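Local coordinates for protein mycobacterium tuberculosis paralogous family 11 (Mycobacterium smegmatis, PDB 4Y9I) that probably catalyses electron transfer between coenzyme F420 and quinones as an F420-dependent oxidoreductase, at residues 3-6 with 10-13; 99-102 with 106-109; 25-30 with 49-54; 34-39 with 61-66. All coordinates share one frame; numbering follows the deposited sequence.

Contact 1. Residues 3-6 with 10-13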
loop_
_atom_site.group_PDB
_atom_site.type_symbol
_atom_site.label_atom_id
_atom_site.label_comp_id
_atom_site.label_asym_id
_atom_site.label_seq_id
_atom_site.Cartn_x
_atom_site.Cartn_y
_atom_site.Cartn_z
ATOM N N HIS A 3 -3.241 17.427 1.163
ATOM C CA HIS A 3 -3.651 16.387 2.036
ATOM C C HIS A 3 -3.043 16.634 3.356
ATOM O O HIS A 3 -1.942 17.016 3.447
ATOM C CB HIS A 3 -3.155 15.020 1.516
ATOM C CG HIS A 3 -3.913 14.544 0.345
ATOM N ND1 HIS A 3 -3.638 14.993 -0.913
ATOM C CD2 HIS A 3 -4.963 13.707 0.222
ATOM C CE1 HIS A 3 -4.482 14.458 -1.757
ATOM N NE2 HIS A 3 -5.292 13.672 -1.096
ATOM N N VAL A 4 -3.836 16.356 4.378
ATOM C CA VAL A 4 -3.461 16.371 5.737
ATOM C C VAL A 4 -3.417 14.943 6.315
ATOM O O VAL A 4 -4.409 14.320 6.467
ATOM C CB VAL A 4 -4.358 17.267 6.561
ATOM C CG1 VAL A 4 -3.806 17.442 7.929
ATOM C CG2 VAL A 4 -4.534 18.606 5.915
ATOM N N LEU A 5 -2.197 14.482 6.570
ATOM C CA LEU A 5 -1.957 13.103 7.010
ATOM C C LEU A 5 -1.364 13.066 8.406
ATOM O O LEU A 5 -0.451 13.791 8.737
ATOM C CB LEU A 5 -1.018 12.371 6.019
ATOM C CG LEU A 5 -1.584 11.671 4.781
ATOM C CD1 LEU A 5 -2.588 10.597 5.137
ATOM C CD2 LEU A 5 -2.304 12.677 3.896
ATOM N N ASP A 6 -1.896 12.171 9.253
ATOM C CA ASP A 6 -1.369 11.844 10.529
ATOM C C ASP A 6 -1.451 10.333 10.664
ATOM O O ASP A 6 -2.326 9.696 10.065
ATOM C CB ASP A 6 -2.135 12.482 11.662
ATOM C CG ASP A 6 -1.868 13.991 11.783
ATOM O OD1 ASP A 6 -0.705 14.352 12.088
ATOM O OD2 ASP A 6 -2.768 14.822 11.480
ATOM N N VAL A 10 -1.147 6.785 5.942
ATOM C CA VAL A 10 -0.312 7.485 5.010
ATOM C C VAL A 10 -0.986 7.562 3.616
ATOM O O VAL A 10 -1.988 6.874 3.364
ATOM C CB VAL A 10 1.046 6.838 4.857
ATOM C CG1 VAL A 10 1.810 6.901 6.171
ATOM C CG2 VAL A 10 0.930 5.462 4.294
ATOM N N LEU A 11 -0.474 8.467 2.784
ATOM C CA LEU A 11 -1.026 8.646 1.433
ATOM C C LEU A 11 -0.072 8.211 0.341
ATOM O O LEU A 11 1.100 8.632 0.323
ATOM C CB LEU A 11 -1.306 10.140 1.188
ATOM C CG LEU A 11 -1.984 10.439 -0.152
ATOM C CD1 LEU A 11 -3.443 10.075 -0.112
ATOM C CD2 LEU A 11 -1.836 11.899 -0.444
ATOM N N PHE A 12 -0.581 7.363 -0.541
ATOM C CA PHE A 12 0.177 6.930 -1.727
ATOM C C PHE A 12 -0.420 7.556 -2.924
ATOM O O PHE A 12 -1.636 7.438 -3.148
ATOM C CB PHE A 12 0.107 5.436 -1.846
ATOM C CG PHE A 12 0.791 4.710 -0.678
ATOM C CD1 PHE A 12 2.161 4.537 -0.713
ATOM C CD2 PHE A 12 0.079 4.282 0.409
ATOM C CE1 PHE A 12 2.840 3.897 0.332
ATOM C CE2 PHE A 12 0.753 3.653 1.463
ATOM C CZ PHE A 12 2.153 3.496 1.452
ATOM N N THR A 13 0.392 8.243 -3.725
ATOM C CA THR A 13 -0.085 8.880 -4.949
ATOM C C THR A 13 0.381 8.083 -6.139
ATOM O O THR A 13 1.556 7.855 -6.236
ATOM C CB THR A 13 0.367 10.332 -5.089
ATOM O OG1 THR A 13 -0.073 11.060 -3.920
ATOM C CG2 THR A 13 -0.247 10.965 -6.314
#

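Contact 2. Residues 99-102 with 106-109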
loop_
_atom_site.group_PDB
_atom_site.type_symbol
_atom_site.label_atom_id
_atom_site.label_comp_id
_atom_site.label_asym_id
_atom_site.label_seq_id
_atom_site.Cartn_x
_atom_site.Cartn_y
_atom_site.Cartn_z
ATOM N N GLU A 99 -7.925 -10.910 9.675
ATOM C CA GLU A 99 -9.269 -11.292 9.389
ATOM C C GLU A 99 -9.617 -11.227 7.900
ATOM O O GLU A 99 -10.247 -12.087 7.423
ATOM C CB GLU A 99 -10.251 -10.478 10.214
ATOM C CG GLU A 99 -10.254 -10.817 11.687
ATOM C CD GLU A 99 -10.496 -12.300 11.996
ATOM O OE1 GLU A 99 -11.299 -12.969 11.312
ATOM O OE2 GLU A 99 -9.874 -12.782 12.958
ATOM N N TYR A 100 -9.209 -10.173 7.224
ATOM C CA TYR A 100 -9.380 -10.123 5.775
ATOM C C TYR A 100 -8.759 -11.345 5.090
ATOM O O TYR A 100 -9.363 -11.939 4.167
ATOM C CB TYR A 100 -8.758 -8.882 5.181
ATOM C CG TYR A 100 -9.279 -7.542 5.608
ATOM C CD1 TYR A 100 -10.424 -7.403 6.420
ATOM C CD2 TYR A 100 -8.638 -6.413 5.217
ATOM C CE1 TYR A 100 -10.868 -6.104 6.792
ATOM C CE2 TYR A 100 -9.028 -5.148 5.588
ATOM C CZ TYR A 100 -10.161 -4.987 6.387
ATOM O OH TYR A 100 -10.546 -3.668 6.706
ATOM N N GLN A 101 -7.568 -11.745 5.562
ATOM C CA GLN A 101 -6.898 -12.842 4.946
ATOM C C GLN A 101 -7.640 -14.155 5.138
ATOM O O GLN A 101 -7.556 -15.019 4.270
ATOM C CB GLN A 101 -5.451 -12.963 5.470
ATOM C CG GLN A 101 -4.609 -14.027 4.802
ATOM C CD GLN A 101 -4.379 -13.786 3.300
ATOM O OE1 GLN A 101 -3.464 -13.084 2.914
ATOM N NE2 GLN A 101 -5.246 -14.323 2.477
ATOM N N THR A 102 -8.315 -14.342 6.272
ATOM C CA THR A 102 -9.030 -15.647 6.469
ATOM C C THR A 102 -10.157 -15.846 5.459
ATOM O O THR A 102 -10.647 -16.955 5.312
ATOM C CB THR A 102 -9.664 -15.743 7.868
ATOM O OG1 THR A 102 -10.673 -14.754 7.949
ATOM C CG2 THR A 102 -8.675 -15.557 8.932
ATOM N N ARG A 106 -6.043 -17.029 -1.340
ATOM C CA ARG A 106 -4.987 -16.297 -2.040
ATOM C C ARG A 106 -4.376 -15.214 -1.145
ATOM O O ARG A 106 -5.113 -14.393 -0.568
ATOM C CB ARG A 106 -5.602 -15.676 -3.254
ATOM C CG ARG A 106 -4.773 -14.748 -4.045
ATOM C CD ARG A 106 -5.625 -14.276 -5.238
ATOM N NE ARG A 106 -5.950 -15.394 -6.162
ATOM C CZ ARG A 106 -5.125 -15.848 -7.126
ATOM N NH1 ARG A 106 -3.892 -15.306 -7.318
ATOM N NH2 ARG A 106 -5.522 -16.853 -7.866
ATOM N N LEU A 107 -3.057 -15.202 -1.040
ATOM C CA LEU A 107 -2.381 -14.179 -0.200
ATOM C C LEU A 107 -2.797 -12.820 -0.690
ATOM O O LEU A 107 -2.774 -12.482 -1.931
ATOM C CB LEU A 107 -0.870 -14.281 -0.265
ATOM C CG LEU A 107 -0.246 -15.482 0.401
ATOM C CD1 LEU A 107 1.248 -15.473 0.241
ATOM C CD2 LEU A 107 -0.632 -15.640 1.857
ATOM N N ILE A 108 -3.107 -11.956 0.285
ATOM C CA ILE A 108 -3.365 -10.542 -0.056
ATOM C C ILE A 108 -2.044 -9.928 -0.567
ATOM O O ILE A 108 -1.034 -9.987 0.118
ATOM C CB ILE A 108 -3.936 -9.778 1.168
ATOM C CG1 ILE A 108 -5.317 -10.301 1.514
ATOM C CG2 ILE A 108 -4.017 -8.269 0.949
ATOM C CD1 ILE A 108 -5.821 -9.911 2.876
ATOM N N PRO A 109 -2.080 -9.292 -1.742
ATOM C CA PRO A 109 -0.797 -8.715 -2.207
ATOM C C PRO A 109 -0.335 -7.622 -1.265
ATOM O O PRO A 109 -1.174 -6.845 -0.762
ATOM C CB PRO A 109 -1.136 -8.139 -3.579
ATOM C CG PRO A 109 -2.376 -8.906 -4.015
ATOM C CD PRO A 109 -3.144 -9.184 -2.736
#

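Contact 3. Residues 25-30 with 49-54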
loop_
_atom_site.group_PDB
_atom_site.type_symbol
_atom_site.label_atom_id
_atom_site.label_comp_id
_atom_site.label_asym_id
_atom_site.label_seq_id
_atom_site.Cartn_x
_atom_site.Cartn_y
_atom_site.Cartn_z
ATOM N N VAL A 25 -4.431 7.500 -2.751
ATOM C CA VAL A 25 -4.821 6.232 -2.124
ATOM C C VAL A 25 -4.329 6.286 -0.646
ATOM O O VAL A 25 -3.170 6.000 -0.357
ATOM C CB VAL A 25 -4.193 5.058 -2.858
ATOM C CG1 VAL A 25 -4.662 3.758 -2.287
ATOM C CG2 VAL A 25 -4.445 5.119 -4.348
ATOM N N PRO A 26 -5.192 6.663 0.267
ATOM C CA PRO A 26 -4.831 6.584 1.714
ATOM C C PRO A 26 -4.908 5.135 2.148
ATOM O O PRO A 26 -5.906 4.418 1.909
ATOM C CB PRO A 26 -5.864 7.440 2.427
ATOM C CG PRO A 26 -6.762 7.957 1.332
ATOM C CD PRO A 26 -6.570 7.151 0.096
ATOM N N LEU A 27 -3.865 4.712 2.874
ATOM C CA LEU A 27 -3.805 3.372 3.391
ATOM C C LEU A 27 -3.259 3.391 4.862
ATOM O O LEU A 27 -2.485 4.301 5.202
ATOM C CB LEU A 27 -2.933 2.438 2.551
ATOM C CG LEU A 27 -3.305 2.253 1.082
ATOM C CD1 LEU A 27 -2.285 1.405 0.394
ATOM C CD2 LEU A 27 -4.635 1.558 0.915
ATOM N N MET A 28 -3.509 2.287 5.602
ATOM C CA MET A 28 -2.864 2.182 6.903
ATOM C C MET A 28 -1.315 2.308 6.768
ATOM O O MET A 28 -0.700 1.690 5.850
ATOM C CB MET A 28 -3.191 0.855 7.588
ATOM C CG MET A 28 -4.716 0.665 7.779
ATOM S SD MET A 28 -5.422 1.977 8.849
ATOM C CE MET A 28 -4.611 1.667 10.467
ATOM N N ARG A 29 -0.744 3.051 7.683
ATOM C CA ARG A 29 0.718 3.197 7.789
ATOM C C ARG A 29 1.352 1.885 8.292
ATOM O O ARG A 29 1.065 1.409 9.418
ATOM C CB ARG A 29 1.072 4.307 8.744
ATOM C CG ARG A 29 2.560 4.605 8.854
ATOM C CD ARG A 29 2.782 5.822 9.727
ATOM N NE ARG A 29 4.176 6.209 9.823
ATOM C CZ ARG A 29 5.079 5.596 10.585
ATOM N NH1 ARG A 29 4.750 4.577 11.332
ATOM N NH2 ARG A 29 6.331 6.019 10.612
ATOM N N VAL A 30 2.203 1.346 7.437
ATOM C CA VAL A 30 3.013 0.148 7.741
ATOM C C VAL A 30 4.420 0.526 7.290
ATOM O O VAL A 30 4.700 0.633 6.096
ATOM C CB VAL A 30 2.508 -1.062 6.989
ATOM C CG1 VAL A 30 3.348 -2.261 7.343
ATOM C CG2 VAL A 30 1.021 -1.294 7.303
ATOM N N PRO A 49 -8.546 -4.155 -4.705
ATOM C CA PRO A 49 -8.817 -2.751 -4.773
ATOM C C PRO A 49 -8.434 -2.203 -6.146
ATOM O O PRO A 49 -7.608 -2.772 -6.838
ATOM C CB PRO A 49 -7.975 -2.176 -3.627
ATOM C CG PRO A 49 -6.816 -3.100 -3.580
ATOM C CD PRO A 49 -7.354 -4.452 -3.911
ATOM N N SER A 50 -9.036 -1.091 -6.516
ATOM C CA SER A 50 -8.931 -0.662 -7.920
ATOM C C SER A 50 -7.492 -0.169 -8.224
ATOM O O SER A 50 -6.965 -0.281 -9.327
ATOM C CB SER A 50 -10.002 0.377 -8.199
ATOM O OG SER A 50 -9.668 1.567 -7.501
ATOM N N TRP A 51 -6.773 0.250 -7.216
ATOM C CA TRP A 51 -5.417 0.677 -7.400
ATOM C C TRP A 51 -4.393 -0.436 -7.624
ATOM O O TRP A 51 -3.266 -0.144 -8.000
ATOM C CB TRP A 51 -5.004 1.600 -6.248
ATOM C CG TRP A 51 -5.091 0.991 -4.873
ATOM C CD1 TRP A 51 -6.077 1.190 -3.941
ATOM C CD2 TRP A 51 -4.108 0.129 -4.229
ATOM N NE1 TRP A 51 -5.780 0.508 -2.782
ATOM C CE2 TRP A 51 -4.587 -0.160 -2.929
ATOM C CE3 TRP A 51 -2.869 -0.403 -4.621
ATOM C CZ2 TRP A 51 -3.862 -0.982 -2.026
ATOM C CZ3 TRP A 51 -2.199 -1.211 -3.767
ATOM C CH2 TRP A 51 -2.667 -1.460 -2.476
ATOM N N TYR A 52 -4.744 -1.675 -7.350
ATOM C CA TYR A 52 -3.794 -2.774 -7.453
ATOM C C TYR A 52 -3.228 -2.848 -8.884
ATOM O O TYR A 52 -2.015 -2.893 -9.059
ATOM C CB TYR A 52 -4.497 -4.083 -7.127
ATOM C CG TYR A 52 -3.752 -5.304 -7.444
ATOM C CD1 TYR A 52 -2.738 -5.738 -6.643
ATOM C CD2 TYR A 52 -4.067 -6.064 -8.574
ATOM C CE1 TYR A 52 -2.086 -6.916 -6.896
ATOM C CE2 TYR A 52 -3.404 -7.231 -8.844
ATOM C CZ TYR A 52 -2.414 -7.636 -8.014
ATOM O OH TYR A 52 -1.684 -8.820 -8.244
ATOM N N PHE A 53 -4.107 -2.890 -9.873
ATOM C CA PHE A 53 -3.618 -2.951 -11.247
ATOM C C PHE A 53 -2.867 -1.678 -11.677
ATOM O O PHE A 53 -1.890 -1.785 -12.420
ATOM C CB PHE A 53 -4.753 -3.373 -12.218
ATOM C CG PHE A 53 -5.088 -4.876 -12.126
ATOM C CD1 PHE A 53 -4.095 -5.828 -12.293
ATOM C CD2 PHE A 53 -6.366 -5.290 -11.862
ATOM C CE1 PHE A 53 -4.371 -7.184 -12.230
ATOM C CE2 PHE A 53 -6.681 -6.639 -11.808
ATOM C CZ PHE A 53 -5.700 -7.584 -11.980
ATOM N N ASN A 54 -3.223 -0.556 -11.101
ATOM C CA ASN A 54 -2.540 0.669 -11.419
ATOM C C ASN A 54 -1.057 0.710 -10.959
ATOM O O ASN A 54 -0.222 1.155 -11.701
ATOM C CB ASN A 54 -3.226 1.870 -10.777
ATOM C CG ASN A 54 -4.622 2.137 -11.244
ATOM O OD1 ASN A 54 -5.008 1.781 -12.304
ATOM N ND2 ASN A 54 -5.395 2.852 -10.392
#

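Contact 4. Residues 34-39 with 61-66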
loop_
_atom_site.group_PDB
_atom_site.type_symbol
_atom_site.label_atom_id
_atom_site.label_comp_id
_atom_site.label_asym_id
_atom_site.label_seq_id
_atom_site.Cartn_x
_atom_site.Cartn_y
_atom_site.Cartn_z
ATOM N N GLY A 34 12.206 3.549 6.837
ATOM C CA GLY A 34 11.959 4.448 5.735
ATOM C C GLY A 34 11.270 3.892 4.522
ATOM O O GLY A 34 11.119 4.627 3.522
ATOM N N LYS A 35 10.927 2.602 4.577
ATOM C CA LYS A 35 10.113 1.944 3.556
ATOM C C LYS A 35 8.718 1.723 4.066
ATOM O O LYS A 35 8.468 1.595 5.285
ATOM C CB LYS A 35 10.767 0.636 3.084
ATOM C CG LYS A 35 12.170 0.874 2.493
ATOM C CD LYS A 35 12.761 -0.368 1.803
ATOM C CE LYS A 35 14.074 0.002 1.039
ATOM N NZ LYS A 35 14.515 -1.145 0.197
ATOM N N TYR A 36 7.782 1.672 3.134
ATOM C CA TYR A 36 6.355 1.582 3.437
ATOM C C TYR A 36 5.734 0.409 2.738
ATOM O O TYR A 36 6.186 0.025 1.602
ATOM C CB TYR A 36 5.589 2.848 3.038
ATOM C CG TYR A 36 5.960 4.080 3.860
ATOM C CD1 TYR A 36 7.132 4.793 3.570
ATOM C CD2 TYR A 36 5.245 4.441 4.993
ATOM C CE1 TYR A 36 7.522 5.869 4.341
ATOM C CE2 TYR A 36 5.621 5.539 5.759
ATOM C CZ TYR A 36 6.794 6.226 5.457
ATOM O OH TYR A 36 7.191 7.298 6.200
ATOM N N ALA A 37 4.674 -0.170 3.311
ATOM C CA ALA A 37 3.890 -1.167 2.605
ATOM C C ALA A 37 2.488 -0.694 2.198
ATOM O O ALA A 37 1.815 0.017 2.970
ATOM C CB ALA A 37 3.765 -2.458 3.404
ATOM N N MET A 38 2.043 -1.094 1.007
ATOM C CA MET A 38 0.652 -0.894 0.542
ATOM C C MET A 38 0.013 -2.283 0.612
ATOM O O MET A 38 0.358 -3.204 -0.199
ATOM C CB MET A 38 0.626 -0.443 -0.891
ATOM C CG MET A 38 1.342 0.903 -1.135
ATOM S SD MET A 38 1.356 1.441 -2.846
ATOM C CE MET A 38 -0.307 2.028 -2.953
ATOM N N VAL A 39 -0.905 -2.485 1.510
ATOM C CA VAL A 39 -1.632 -3.784 1.619
ATOM C C VAL A 39 -2.843 -3.701 0.705
ATOM O O VAL A 39 -3.727 -2.879 0.880
ATOM C CB VAL A 39 -2.031 -4.063 3.050
ATOM C CG1 VAL A 39 -2.865 -5.341 3.138
ATOM C CG2 VAL A 39 -0.801 -4.089 3.945
ATOM N N VAL A 61 5.333 5.638 -7.437
ATOM C CA VAL A 61 4.356 5.969 -6.367
ATOM C C VAL A 61 5.013 6.866 -5.364
ATOM O O VAL A 61 6.145 6.609 -4.917
ATOM C CB VAL A 61 3.882 4.696 -5.657
ATOM C CG1 VAL A 61 3.044 5.005 -4.450
ATOM C CG2 VAL A 61 3.134 3.799 -6.664
ATOM N N SER A 62 4.352 7.976 -5.033
ATOM C CA SER A 62 4.824 8.891 -4.004
ATOM C C SER A 62 4.139 8.569 -2.647
ATOM O O SER A 62 3.034 8.045 -2.604
ATOM C CB SER A 62 4.542 10.345 -4.344
ATOM O OG SER A 62 5.208 10.715 -5.525
ATOM N N VAL A 63 4.876 8.861 -1.590
ATOM C CA VAL A 63 4.359 8.673 -0.236
ATOM C C VAL A 63 4.328 9.997 0.527
ATOM O O VAL A 63 5.266 10.786 0.463
ATOM C CB VAL A 63 5.249 7.693 0.561
ATOM C CG1 VAL A 63 4.541 7.242 1.838
ATOM C CG2 VAL A 63 5.642 6.479 -0.245
ATOM N N GLN A 64 3.258 10.182 1.294
ATOM C CA GLN A 64 3.160 11.306 2.245
ATOM C C GLN A 64 2.810 10.693 3.604
ATOM O O GLN A 64 1.800 10.015 3.771
ATOM C CB GLN A 64 2.182 12.404 1.805
ATOM C CG GLN A 64 2.110 13.611 2.759
ATOM C CD GLN A 64 1.105 14.669 2.318
ATOM O OE1 GLN A 64 0.790 14.809 1.147
ATOM N NE2 GLN A 64 0.575 15.406 3.302
ATOM N N ASP A 65 3.695 10.971 4.566
ATOM C CA ASP A 65 3.549 10.510 5.930
ATOM C C ASP A 65 3.755 11.719 6.823
ATOM O O ASP A 65 4.849 12.240 6.910
ATOM C CB ASP A 65 4.587 9.427 6.218
ATOM C CG ASP A 65 4.475 8.826 7.629
ATOM O OD1 ASP A 65 3.527 9.143 8.386
ATOM O OD2 ASP A 65 5.395 8.039 7.984
ATOM N N GLY A 66 2.698 12.168 7.478
ATOM C CA GLY A 66 2.781 13.464 8.152
ATOM C C GLY A 66 3.126 14.636 7.210
ATOM O O GLY A 66 2.481 14.822 6.179
#

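Contact 1. Residues 3-6 with 10-13
Leu11, on strand 9-15, is covered by His3 and Leu5 of the loop that precedes the strand, and its side chain can be followed outward through both partners. At the base, CB of Leu11 packs against a methyl of Leu5, with Leu5 CD2 at 3.8 Å from Leu11 CB. The two leucine chains cross at about a right angle, while the other methyl of Leu5 turns down on the strand backbone, Leu5 CD1 lying 3.8 Å from Leu11 N. With CG anti to its backbone N (chi1 -176°), the Leu11 chain reaches past Leu5 and carries both methyls to the imidazole. Leu11 CD1 comes near one border of the ring, 4.0 Å from His3 CD2. The second methyl, Leu11 CD2, stands over the ring centre, 3.5 Å from the His3 centroid and only 14° off the ring normal, which makes this a CH-pi contact on the face. Its closest ring atom is His3 CG, 3.5 Å from Leu11 CD2. The contact is entirely of this apolar and CH-pi kind. Outside it, His3 O accepts a hydrogen bond from Gln64 NE2 of strand 60-65. The imidazole also meets the ring of Tyr24, which Leu11 touches too. In the six-stranded antiparallel barrel, strand 9-15 runs between 22-32 and 60-65; Val10 touches Tyr36, and Phe12 touches Tyr36 and Met38, of strand 35-39, whereas Leu11 lies under the cover of 3-6.

Contact 2. Residues 99-102 with 106-109
The carboxamide of Gln101, on helix 96-102, is hydrogen-bonded at both its oxygen and its nitrogen to the backbone of 106-109. Ile108 N donates to Gln101 OE1 over 2.9 Å, with an N-H...O angle of 170°, and approaches in the plane of the side-chain carbonyl on a lone pair. Ile108 CG1 also lies 3.6 Å from Gln101 OE1, the oxygen its own backbone N binds. The amide nitrogen works in the other direction: Gln101 NE2 donates to Arg106 O at 3.0 Å. That acceptor lies almost in the amide plane of Gln101, yet the nitrogen stands 51° out of the Arg106 carbonyl plane, so it is not on a lone pair there. The two bonds together fix the rotation of the carboxamide, and a weak bond from NE2 to Thr104 O adds to them. The chain of Gln101 leaves the helix with CG anti to the backbone N and then bends at chi2 (63°), which brings the amide against the loop.

This loop joins helix 96-102 to strand 110-113, a strand of the barrel, and the glutamine thus ties the helix to the chain that follows it.

Apolar packing lies alongside the polar bonds. Ile108 CD1 rests 3.9 Å from Tyr100 CB and 3.7 Å from Gln101 CA, against the helix backbone. On the helix 80-93 side, Trp87 touches both Gln101 and Ile108, while Arg83 NH2 bonds to Ile108 O.

Contact 3. Residues 25-30 with 49-54
Val25 and Trp51 bring strand 22-32 and helix 51-57 closest, their CA atoms 7.7 Å apart, a separation that only side chains span. Helix 51-57 meets the wall of the antiparallel barrel here, and the indole of Trp51 is the element inserted between them. Val25 CG1, anti to its backbone N, lies over one face of the five-membered ring. The distance from that methyl to the ring centroid is 3.6 Å, at 22° from the normal, a CH-pi contact shifted toward the rim: its nearest atom is Trp51 CD1, 3.4 Å from Val25 CG1. The opposite face is taken by Pro49 CG from the turn before the helix, 3.7 Å above the indole plane, so the ring is sandwiched between valine and proline. Trp51 reaches this place with CG between its backbone N and carbonyl carbon (chi1 59°), the crowded position. Met38 and Ala40 also touch the indole, which carries the packing on toward strand 35-39. Farther along the bicyclic system, the Leu27 chain runs against that of Trp51, on the same side of the indole as Val25. Its CD2 lies toward NE1, and its other methyl approaches obliquely, with Leu27 CD1 3.7 Å from Trp51 CZ2.

Contact 4. Residues 34-39 with 61-66
The ring of Tyr36 bears Val63 CG1 over the centre of one face and Asp65 OD2 at its edge, in plane. The methyl is 4.0 Å from the ring centroid, a CH-pi contact; the carboxylate of Asp65 stands nearly perpendicular to the ring, their planes 89° apart. These residues face one another across the interior of the barrel: strands 35-39 and 60-65 are not neighbours in the sheet, and the axes of 35-39 and 61-65 pass 9.5 Å apart with an angle of 106° between them. The side chains fill the gap. Next along the strand from the tyrosine, Met38 SD meets Val61 CG1 at 4.3 Å, and Phe12 touches Tyr36, Met38 and Val61, closing the apolar part. The polar end lies at Asp65, whose CG is anti to its backbone N (chi1 -177°), which directs the carboxylate toward the phenol. There OD2 is gripped twice, by the tyrosine hydroxyl and by a salt bridge from Arg29 NE; this positive partner would probably favour the ionised carboxylate. Tyr36 OH is hydrogen-bonded to Lys68 NZ as well. The phenol donates to Asp65 OD2 on its anti lone pair, away from the other oxygen, with Tyr36 OH and Asp65 OD2 2.6 Å apart.

Contacts 3 and 4 are buried, contact 1 is partly buried and contact 2 lies at the surface. Contacts 1, 3 and 4 share one antiparallel barrel: strand 9-15 of contact 1 pairs with 22-32 of contact 3 and with 60-65 of contact 4, and Leu27 packs on Met38 between contacts 3 and 4. Contact 2, on the opposite side of the chain's centre from contacts 1 and 4, touches helix 51-57 through Pro109 on Tyr52 and barrel strand 35-39 through Ile108 on Val39. The chemistry follows place: methyl-on-ring packing recurs in contacts 1, 3 and 4, contact 4 adds a buried charged hydrogen bond, and contact 2 rests on a side-chain amide binding backbone.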